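Local coordinates for uncharacterized protein (Leptospirillum rubarum, PDB 3OMD), which is of unknown function but forms a single-chain structure of helices and loops, without strands, assigned to the DUF5069 family, at residues 14-19 with 132-137; 22-27 with 101-106; 53-58 with 63-68. All blocks are in the same frame, centred on the assembly; numbering follows the deposited sequence. Where two conformers were deposited one is given.

Contact 1. Residues 14-19 with 132-137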
loop_
_atom_site.group_PDB
_atom_site.type_symbol
_atom_site.label_atom_id
_atom_site.label_comp_id
_atom_site.label_asym_id
_atom_site.label_seq_id
_atom_site.Cartn_x
_atom_site.Cartn_y
_atom_site.Cartn_z
ATOM N N ARG A 14 2.245 3.842 -5.766
ATOM C CA ARG A 14 0.876 4.171 -6.195
ATOM C C ARG A 14 -0.105 4.288 -5.033
ATOM O O ARG A 14 0.173 3.819 -3.899
ATOM C CB ARG A 14 0.405 3.154 -7.261
ATOM C CG ARG A 14 1.087 3.478 -8.630
ATOM C CD ARG A 14 0.863 2.407 -9.685
ATOM N NE ARG A 14 1.486 1.152 -9.283
ATOM C CZ ARG A 14 1.302 0.008 -9.947
ATOM N NH1 ARG A 14 0.507 -0.026 -11.011
ATOM N NH2 ARG A 14 1.880 -1.101 -9.520
ATOM N N SER A 15 -1.244 4.920 -5.334
ATOM C CA SER A 15 -2.226 5.216 -4.305
ATOM C C SER A 15 -2.724 3.964 -3.601
ATOM O O SER A 15 -2.980 2.940 -4.244
ATOM C CB SER A 15 -3.427 5.919 -4.945
ATOM O OG SER A 15 -4.445 6.109 -3.962
ATOM N N PRO A 16 -2.962 4.057 -2.287
ATOM C CA PRO A 16 -3.634 2.967 -1.544
ATOM C C PRO A 16 -4.915 2.504 -2.233
ATOM O O PRO A 16 -5.272 1.330 -2.114
ATOM C CB PRO A 16 -4.006 3.651 -0.206
ATOM C CG PRO A 16 -2.829 4.602 0.024
ATOM C CD PRO A 16 -2.582 5.185 -1.403
ATOM N N VAL A 17 -5.647 3.411 -2.884
ATOM C CA VAL A 17 -6.977 3.074 -3.412
ATOM C C VAL A 17 -7.012 3.001 -4.959
ATOM O O VAL A 17 -8.095 2.969 -5.552
ATOM C CB VAL A 17 -8.069 4.008 -2.833
ATOM C CG1 VAL A 17 -8.128 3.839 -1.272
ATOM C CG2 VAL A 17 -7.886 5.455 -3.301
ATOM N N ASP A 18 -5.822 2.921 -5.571
ATOM C CA ASP A 18 -5.683 2.664 -7.015
ATOM C C ASP A 18 -5.724 1.123 -7.130
ATOM O O ASP A 18 -4.707 0.441 -6.939
ATOM C CB ASP A 18 -4.356 3.242 -7.497
ATOM C CG ASP A 18 -4.141 3.057 -9.002
ATOM O OD1 ASP A 18 -4.994 2.420 -9.683
ATOM O OD2 ASP A 18 -3.094 3.545 -9.459
ATOM N N ARG A 19 -6.914 0.579 -7.425
ATOM C CA ARG A 19 -7.135 -0.870 -7.207
ATOM C C ARG A 19 -6.602 -1.741 -8.352
ATOM O O ARG A 19 -6.543 -1.308 -9.526
ATOM C CB ARG A 19 -8.621 -1.149 -6.993
ATOM C CG ARG A 19 -9.155 -0.492 -5.709
ATOM C CD ARG A 19 -10.663 -0.713 -5.546
ATOM N NE ARG A 19 -11.107 -0.161 -4.263
ATOM C CZ ARG A 19 -12.381 -0.090 -3.914
ATOM N NH1 ARG A 19 -13.336 -0.529 -4.751
ATOM N NH2 ARG A 19 -12.721 0.398 -2.727
ATOM N N THR A 132 -8.600 9.607 7.741
ATOM C CA THR A 132 -8.127 8.226 7.619
ATOM C C THR A 132 -6.701 8.201 7.085
ATOM O O THR A 132 -6.289 9.103 6.342
ATOM C CB THR A 132 -9.006 7.452 6.643
ATOM O OG1 THR A 132 -9.035 8.132 5.362
ATOM C CG2 THR A 132 -10.415 7.305 7.202
ATOM N N TRP A 133 -5.945 7.184 7.469
ATOM C CA TRP A 133 -4.548 7.088 7.073
ATOM C C TRP A 133 -4.393 7.041 5.574
ATOM O O TRP A 133 -3.457 7.673 5.045
ATOM C CB TRP A 133 -3.894 5.843 7.684
ATOM C CG TRP A 133 -3.673 5.952 9.201
ATOM C CD1 TRP A 133 -4.246 5.184 10.189
ATOM C CD2 TRP A 133 -2.766 6.847 9.861
ATOM N NE1 TRP A 133 -3.765 5.568 11.430
ATOM C CE2 TRP A 133 -2.861 6.588 11.261
ATOM C CE3 TRP A 133 -1.887 7.843 9.408
ATOM C CZ2 TRP A 133 -2.115 7.301 12.209
ATOM C CZ3 TRP A 133 -1.115 8.544 10.355
ATOM C CH2 TRP A 133 -1.256 8.279 11.746
ATOM N N VAL A 134 -5.233 6.292 4.864
ATOM C CA VAL A 134 -4.980 6.151 3.414
ATOM C C VAL A 134 -5.218 7.479 2.687
ATOM O O VAL A 134 -4.576 7.754 1.659
ATOM C CB VAL A 134 -5.739 4.979 2.780
ATOM C CG1 VAL A 134 -5.287 3.670 3.435
ATOM C CG2 VAL A 134 -7.243 5.175 2.786
ATOM N N LYS A 135 -6.116 8.311 3.204
ATOM C CA LYS A 135 -6.331 9.627 2.572
ATOM C C LYS A 135 -5.175 10.549 2.884
ATOM O O LYS A 135 -4.762 11.361 2.036
ATOM C CB LYS A 135 -7.659 10.252 2.997
ATOM C CG LYS A 135 -8.853 9.716 2.218
ATOM C CD LYS A 135 -10.048 10.671 2.306
ATOM C CE LYS A 135 -11.240 10.217 1.468
ATOM N NZ LYS A 135 -10.958 10.056 0.002
ATOM N N LEU A 136 -4.619 10.434 4.086
ATOM C CA LEU A 136 -3.441 11.240 4.424
ATOM C C LEU A 136 -2.260 10.896 3.485
ATOM O O LEU A 136 -1.532 11.785 3.034
ATOM C CB LEU A 136 -3.061 11.042 5.902
ATOM C CG LEU A 136 -1.944 11.971 6.390
ATOM C CD1 LEU A 136 -2.402 13.433 6.292
ATOM C CD2 LEU A 136 -1.615 11.598 7.848
ATOM N N LEU A 137 -2.063 9.599 3.207
ATOM C CA LEU A 137 -1.008 9.201 2.265
ATOM C C LEU A 137 -1.227 9.856 0.895
ATOM O O LEU A 137 -0.265 10.343 0.292
ATOM C CB LEU A 137 -0.971 7.679 2.126
ATOM C CG LEU A 137 -0.406 6.932 3.342
ATOM C CD1 LEU A 137 -0.648 5.440 3.200
ATOM C CD2 LEU A 137 1.092 7.194 3.480
#
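P16 sets the CB-CG side of its ring against the start of helix 133-140, where V134 and L137 receive it. The contact is apolar. The tightest approach is between CB of P16 and CB of V134, 3.7 Å apart, with CG1 of V134 next at 3.9 Å from the same proline atom. The neighbouring ring carbon serves the other residue: CG of P16 lies 3.9 Å from CD1 of L137, the ring and the leucine chain meeting at a slant. With CG of L137 anti to its carbonyl carbon (chi1 -72°) and its chain extended beyond, CD1 is brought to the proline. At the margin, CG1 of the exposed V17 comes within 4.4 Å of CG2 of V134. Valine suits this buried place, its compact branched side chain meeting the proline close to the helix backbone.

The arrangement joins the two ends of an all-alpha chain: a loop ahead of helix 26-38 leans on the last helix, across more than a hundred residues. Y102 of helix 92-104 touches both P16 and V134, and R28 of helix 26-38 lies against P16 and L137.

Hydrogen bonds shape the loop. Residues S15 to D18 make a type I beta turn, closed by N of D18 on O of S15 at 3.1 Å, and proline fits its second position because its ring restricts phi to the value needed there. OG of S15 also accepts from N of V17 (3.1 Å, 161° at the hydrogen), an ST turn, and the same hydroxyl is hydrogen-bonded to OD1 of D138.

Contact 2. Residues 22-27 with 101-106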
loop_
_atom_site.group_PDB
_atom_site.type_symbol
_atom_site.label_atom_id
_atom_site.label_comp_id
_atom_site.label_asym_id
_atom_site.label_seq_id
_atom_site.Cartn_x
_atom_site.Cartn_y
_atom_site.Cartn_z
ATOM N N GLY A 22 -9.495 -5.514 -8.060
ATOM C CA GLY A 22 -10.476 -5.058 -7.083
ATOM C C GLY A 22 -9.884 -4.722 -5.717
ATOM O O GLY A 22 -10.640 -4.231 -4.849
HETATM N N MSE A 23 -8.572 -4.941 -5.529
HETATM C CA MSE A 23 -8.002 -4.791 -4.163
HETATM C C MSE A 23 -7.239 -3.477 -4.002
HETATM O O MSE A 23 -6.427 -3.098 -4.850
HETATM C CB MSE A 23 -7.040 -5.906 -3.787
HETATM C CG MSE A 23 -7.052 -7.104 -4.579
HETATM SE SE MSE A 23 -5.739 -8.118 -3.641
HETATM C CE MSE A 23 -5.745 -6.980 -2.045
ATOM N N ASP A 24 -7.461 -2.832 -2.859
ATOM C CA ASP A 24 -6.598 -1.714 -2.394
ATOM C C ASP A 24 -5.233 -2.294 -1.986
ATOM O O ASP A 24 -5.063 -3.514 -1.825
ATOM C CB ASP A 24 -7.208 -1.116 -1.122
ATOM C CG ASP A 24 -8.447 -0.326 -1.368
ATOM O OD1 ASP A 24 -8.775 0.045 -2.531
ATOM O OD2 ASP A 24 -9.172 -0.018 -0.365
ATOM N N HIS A 25 -4.271 -1.388 -1.827
ATOM C CA HIS A 25 -2.896 -1.648 -1.367
ATOM C C HIS A 25 -2.017 -2.431 -2.338
ATOM O O HIS A 25 -0.788 -2.263 -2.317
ATOM C CB HIS A 25 -2.845 -2.339 0.022
ATOM C CG HIS A 25 -1.576 -2.044 0.747
ATOM N ND1 HIS A 25 -1.260 -0.765 1.157
ATOM C CD2 HIS A 25 -0.489 -2.816 1.022
ATOM C CE1 HIS A 25 -0.050 -0.773 1.690
ATOM N NE2 HIS A 25 0.438 -2.003 1.618
ATOM N N LEU A 26 -2.620 -3.303 -3.169
ATOM C CA LEU A 26 -1.793 -4.234 -3.987
ATOM C C LEU A 26 -0.832 -3.473 -4.929
ATOM O O LEU A 26 0.377 -3.788 -4.979
ATOM C CB LEU A 26 -2.705 -5.205 -4.747
ATOM C CG LEU A 26 -1.952 -6.144 -5.703
ATOM C CD1 LEU A 26 -0.844 -6.945 -5.005
ATOM C CD2 LEU A 26 -3.000 -7.083 -6.387
ATOM N N LYS A 27 -1.329 -2.473 -5.676
ATOM C CA LYS A 27 -0.389 -1.719 -6.554
ATOM C C LYS A 27 0.720 -1.072 -5.716
ATOM O O LYS A 27 1.882 -1.071 -6.123
ATOM C CB LYS A 27 -1.138 -0.635 -7.331
ATOM C CG LYS A 27 -1.989 -1.207 -8.487
ATOM C CD LYS A 27 -2.530 -0.060 -9.324
ATOM C CE LYS A 27 -3.346 -0.597 -10.495
ATOM N NZ LYS A 27 -3.820 0.532 -11.385
ATOM N N GLU A 101 -12.234 -2.202 5.487
ATOM C CA GLU A 101 -11.495 -2.008 6.736
ATOM C C GLU A 101 -10.265 -1.114 6.508
ATOM O O GLU A 101 -9.990 -0.209 7.289
ATOM C CB GLU A 101 -11.115 -3.361 7.364
ATOM C CG GLU A 101 -10.403 -3.172 8.690
ATOM C CD GLU A 101 -10.224 -4.429 9.509
ATOM O OE1 GLU A 101 -10.666 -5.509 9.103
ATOM O OE2 GLU A 101 -9.650 -4.305 10.613
ATOM N N TYR A 102 -9.530 -1.368 5.425
ATOM C CA TYR A 102 -8.324 -0.604 5.087
ATOM C C TYR A 102 -8.643 0.875 4.936
ATOM O O TYR A 102 -7.935 1.729 5.492
ATOM C CB TYR A 102 -7.839 -1.178 3.774
ATOM C CG TYR A 102 -6.630 -0.561 3.125
ATOM C CD1 TYR A 102 -5.322 -0.887 3.564
ATOM C CD2 TYR A 102 -6.755 0.272 2.014
ATOM C CE1 TYR A 102 -4.177 -0.374 2.892
ATOM C CE2 TYR A 102 -5.639 0.796 1.348
ATOM C CZ TYR A 102 -4.376 0.462 1.791
ATOM O OH TYR A 102 -3.307 0.951 1.115
ATOM N N GLU A 103 -9.709 1.171 4.194
ATOM C CA GLU A 103 -10.081 2.585 3.952
ATOM C C GLU A 103 -10.653 3.247 5.219
ATOM O O GLU A 103 -10.702 4.476 5.294
ATOM C CB GLU A 103 -11.082 2.671 2.806
ATOM C CG GLU A 103 -10.431 2.285 1.480
ATOM C CD GLU A 103 -11.381 2.246 0.332
ATOM O OE1 GLU A 103 -12.456 2.923 0.387
ATOM O OE2 GLU A 103 -11.084 1.534 -0.646
ATOM N N SER A 104 -11.084 2.447 6.200
ATOM C CA SER A 104 -11.616 3.010 7.443
ATOM C C SER A 104 -10.536 3.276 8.476
ATOM O O SER A 104 -10.805 3.948 9.474
ATOM C CB SER A 104 -12.636 2.057 8.076
ATOM O OG SER A 104 -11.993 0.966 8.712
ATOM N N ARG A 105 -9.330 2.741 8.266
ATOM C CA ARG A 105 -8.279 2.817 9.311
ATOM C C ARG A 105 -7.979 4.251 9.694
ATOM O O ARG A 105 -7.638 5.072 8.847
ATOM C CB ARG A 105 -7.000 2.103 8.859
ATOM C CG ARG A 105 -7.150 0.603 8.857
ATOM C CD ARG A 105 -5.919 -0.141 8.275
ATOM N NE ARG A 105 -6.132 -1.614 8.273
ATOM C CZ ARG A 105 -5.841 -2.416 9.291
ATOM N NH1 ARG A 105 -5.306 -1.904 10.397
ATOM N NH2 ARG A 105 -6.083 -3.726 9.213
ATOM N N SER A 106 -8.084 4.525 10.991
ATOM C CA SER A 106 -7.890 5.863 11.528
ATOM C C SER A 106 -6.972 5.744 12.739
ATOM O O SER A 106 -6.732 4.636 13.212
ATOM C CB SER A 106 -9.242 6.485 11.866
ATOM O OG SER A 106 -10.084 6.498 10.722
#
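Y102 reaches between D24 and H25, tyrosine suiting the place because its ring packs on the aspartate while its hydroxyl serves the buried imidazole. CG of Y102 lies anti to the backbone N (chi1 178°), which sends the ring from near the end of helix 92-104 to the loop leading into helix 26-38, whose N-cap is H25. The ring planes stand at 68°, centroids 5.3 Å apart. OH of Y102 lies in the imidazole plane at its edge, 2.7 Å from ND1 of H25, in a hydrogen bond that either could donate. Histidine suits its place by offering two nitrogens: NE2 bonds to OD1 of D51, so both have partners and the imidazole is held against rotation.

D24 crosses the tyrosine obliquely: its CB packs 3.5 Å from CD2 of Y102, and its carboxylate plane is turned 42° from the ring. The extended chain of E103 crosses D24 nearly at right angles, bringing OE2 to 2.5 Å from OD2 of D24. A phenylalanine in place of Y102 would probably keep much of the packing on D24 but leave ND1 of H25 without its hydroxyl mate.

R19 forms salt bridges to both acids, through NE to OD1 of D24 and through NH2 to OE2 of E103. One guanidinium thus spans the pair, and its positive charge is likely to offset the cost of placing two carboxyl groups so close.

Contact 3. Residues 53-58 with 63-68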
loop_
_atom_site.group_PDB
_atom_site.type_symbol
_atom_site.label_atom_id
_atom_site.label_comp_id
_atom_site.label_asym_id
_atom_site.label_seq_id
_atom_site.Cartn_x
_atom_site.Cartn_y
_atom_site.Cartn_z
ATOM N N ALA A 53 -0.607 -5.800 7.272
ATOM C CA ALA A 53 -2.062 -6.009 7.295
ATOM C C ALA A 53 -2.557 -6.618 5.978
ATOM O O ALA A 53 -3.353 -7.541 5.975
ATOM C CB ALA A 53 -2.812 -4.698 7.633
ATOM N N PHE A 54 -2.033 -6.138 4.856
ATOM C CA PHE A 54 -2.414 -6.666 3.544
ATOM C C PHE A 54 -1.914 -8.117 3.406
ATOM O O PHE A 54 -2.685 -9.044 3.050
ATOM C CB PHE A 54 -1.788 -5.792 2.444
ATOM C CG PHE A 54 -1.991 -6.339 1.067
ATOM C CD1 PHE A 54 -3.180 -6.098 0.381
ATOM C CD2 PHE A 54 -0.979 -7.054 0.435
ATOM C CE1 PHE A 54 -3.389 -6.615 -0.888
ATOM C CE2 PHE A 54 -1.197 -7.592 -0.832
ATOM C CZ PHE A 54 -2.400 -7.378 -1.486
ATOM N N PHE A 55 -0.618 -8.332 3.667
ATOM C CA PHE A 55 -0.110 -9.698 3.565
ATOM C C PHE A 55 -0.826 -10.677 4.506
ATOM O O PHE A 55 -1.138 -11.819 4.126
ATOM C CB PHE A 55 1.408 -9.712 3.870
ATOM C CG PHE A 55 2.244 -8.981 2.811
ATOM C CD1 PHE A 55 1.972 -9.133 1.458
ATOM C CD2 PHE A 55 3.346 -8.197 3.198
ATOM C CE1 PHE A 55 2.794 -8.501 0.464
ATOM C CE2 PHE A 55 4.152 -7.561 2.222
ATOM C CZ PHE A 55 3.891 -7.711 0.864
ATOM N N SER A 56 -1.092 -10.238 5.730
ATOM C CA SER A 56 -1.781 -11.107 6.692
ATOM C C SER A 56 -3.171 -11.466 6.177
ATOM O O SER A 56 -3.563 -12.635 6.168
ATOM C CB SER A 56 -1.889 -10.439 8.077
ATOM O OG SER A 56 -2.561 -11.295 8.988
ATOM N N PHE A 57 -3.894 -10.461 5.687
ATOM C CA PHE A 57 -5.291 -10.672 5.281
ATOM C C PHE A 57 -5.385 -11.748 4.203
ATOM O O PHE A 57 -6.251 -12.639 4.263
ATOM C CB PHE A 57 -5.895 -9.365 4.779
ATOM C CG PHE A 57 -7.382 -9.466 4.536
ATOM C CD1 PHE A 57 -8.279 -9.064 5.514
ATOM C CD2 PHE A 57 -7.876 -9.985 3.325
ATOM C CE1 PHE A 57 -9.685 -9.194 5.279
ATOM C CE2 PHE A 57 -9.240 -10.092 3.066
ATOM C CZ PHE A 57 -10.157 -9.716 4.077
ATOM N N PHE A 58 -4.443 -11.700 3.257
ATOM C CA PHE A 58 -4.504 -12.588 2.092
ATOM C C PHE A 58 -3.655 -13.831 2.237
ATOM O O PHE A 58 -3.684 -14.701 1.373
ATOM C CB PHE A 58 -4.212 -11.799 0.787
ATOM C CG PHE A 58 -5.288 -10.797 0.474
ATOM C CD1 PHE A 58 -6.546 -11.225 0.033
ATOM C CD2 PHE A 58 -5.069 -9.447 0.667
ATOM C CE1 PHE A 58 -7.580 -10.312 -0.215
ATOM C CE2 PHE A 58 -6.109 -8.519 0.402
ATOM C CZ PHE A 58 -7.347 -8.965 -0.020
ATOM N N GLU A 63 8.354 -12.111 1.937
ATOM C CA GLU A 63 9.612 -12.470 1.279
ATOM C C GLU A 63 9.298 -13.109 -0.075
ATOM O O GLU A 63 9.908 -12.781 -1.107
ATOM C CB GLU A 63 10.467 -13.436 2.124
ATOM C CG GLU A 63 10.974 -12.846 3.421
ATOM C CD GLU A 63 11.714 -13.846 4.324
ATOM O OE1 GLU A 63 11.833 -15.059 4.011
ATOM O OE2 GLU A 63 12.173 -13.406 5.387
ATOM N N LYS A 64 8.343 -14.028 -0.065
ATOM C CA LYS A 64 7.924 -14.667 -1.336
ATOM C C LYS A 64 7.306 -13.680 -2.299
ATOM O O LYS A 64 7.561 -13.778 -3.515
ATOM C CB LYS A 64 6.979 -15.827 -1.060
ATOM C CG LYS A 64 7.627 -16.933 -0.232
ATOM C CD LYS A 64 6.704 -18.090 -0.036
ATOM C CE LYS A 64 7.432 -19.182 0.755
ATOM N NZ LYS A 64 6.569 -20.388 0.932
ATOM N N PHE A 65 6.535 -12.716 -1.791
ATOM C CA PHE A 65 5.970 -11.683 -2.661
ATOM C C PHE A 65 7.052 -10.831 -3.314
ATOM O O PHE A 65 6.991 -10.603 -4.538
ATOM C CB PHE A 65 4.994 -10.848 -1.831
ATOM C CG PHE A 65 4.298 -9.761 -2.608
ATOM C CD1 PHE A 65 3.096 -10.012 -3.248
ATOM C CD2 PHE A 65 4.833 -8.484 -2.668
ATOM C CE1 PHE A 65 2.436 -8.997 -3.931
ATOM C CE2 PHE A 65 4.194 -7.467 -3.380
ATOM C CZ PHE A 65 2.985 -7.722 -4.016
ATOM N N ALA A 66 8.067 -10.417 -2.538
ATOM C CA ALA A 66 9.134 -9.607 -3.106
ATOM C C ALA A 66 9.889 -10.412 -4.157
ATOM O O ALA A 66 10.266 -9.860 -5.182
ATOM C CB ALA A 66 10.096 -9.077 -1.998
ATOM N N GLU A 67 10.137 -11.692 -3.897
ATOM C CA GLU A 67 10.804 -12.530 -4.903
ATOM C C GLU A 67 9.957 -12.691 -6.161
ATOM O O GLU A 67 10.472 -12.634 -7.292
ATOM C CB GLU A 67 11.126 -13.916 -4.336
ATOM C CG GLU A 67 11.891 -14.836 -5.348
ATOM C CD GLU A 67 13.266 -14.294 -5.762
ATOM O OE1 GLU A 67 13.880 -13.553 -4.943
ATOM O OE2 GLU A 67 13.725 -14.597 -6.906
ATOM N N ALA A 68 8.646 -12.834 -5.969
ATOM C CA ALA A 68 7.758 -13.062 -7.094
ATOM C C ALA A 68 7.713 -11.879 -8.049
ATOM O O ALA A 68 7.621 -12.079 -9.279
ATOM C CB ALA A 68 6.336 -13.382 -6.609
#
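OD2 of D61 holds the start of the helix from which F65 reaches F55: it accepts a hydrogen bond from the backbone N of K64 and a weak one from that of E63. Aspartate suits this place because the first turn of a helix leaves N-H groups without carbonyl partners from within the helix. One turn further on, N of A68 bonds to O of K64 at 2.8 Å.

Across the contact the meeting is aromatic. CE1 of F55 lies over one face of the F65 ring, 3.6 Å from CG of F65 and shifted from the centre toward the rim, while CZ of F55 is 3.7 Å from CD2 of F65. The planes are inclined at 59° with centroids 5.2 Å apart, a geometry between parallel and perpendicular. F65 has CG anti to the backbone N (chi1 -178°), an orientation that throws its ring across toward helix 50-58.

These are consecutive helices of the all-alpha chain, joined by the short link 59-61. Their nearest CA atoms, those of F55 and F65, are 8.9 Å apart, and it takes two large side chains to bridge that distance; phenylalanine suits both places, being long, flat and wholly apolar in a buried setting. V29 of helix 26-38 touches F55, while I30 and A33 of that helix and M78, W81 and V82 of helix 75-85 touch F65.

Within helix 50-58 the aromatic packing continues: CD2 of F57 stands 3.4 Å above the centre of the F58 ring, and CD2 of F58 lies 3.6 Å above the plane of the F54 ring, toward its rim.

Overall arrangement
Contacts 1 and 2 adjoin, their centres about 7 Å apart. Segment 14-19 lies beside segment 22-27 of contact 2: OD1 of D18 makes a salt bridge to NZ of K27 at 2.8 Å, and O of P16 packs 3.3 Å from CB of D24. Contact 3 stands about 15 Å, centre to centre, from contact 2, yet touches it, CD2 of H25 lying 3.5 Å from CB of F54. From contact 1 it is separate, with nearest atoms about 8 Å apart. Going from 1 to 3, the packing thus changes from aliphatic side chains through a buried polar cluster to phenylalanine rings. No active site is known, so none can be placed among them.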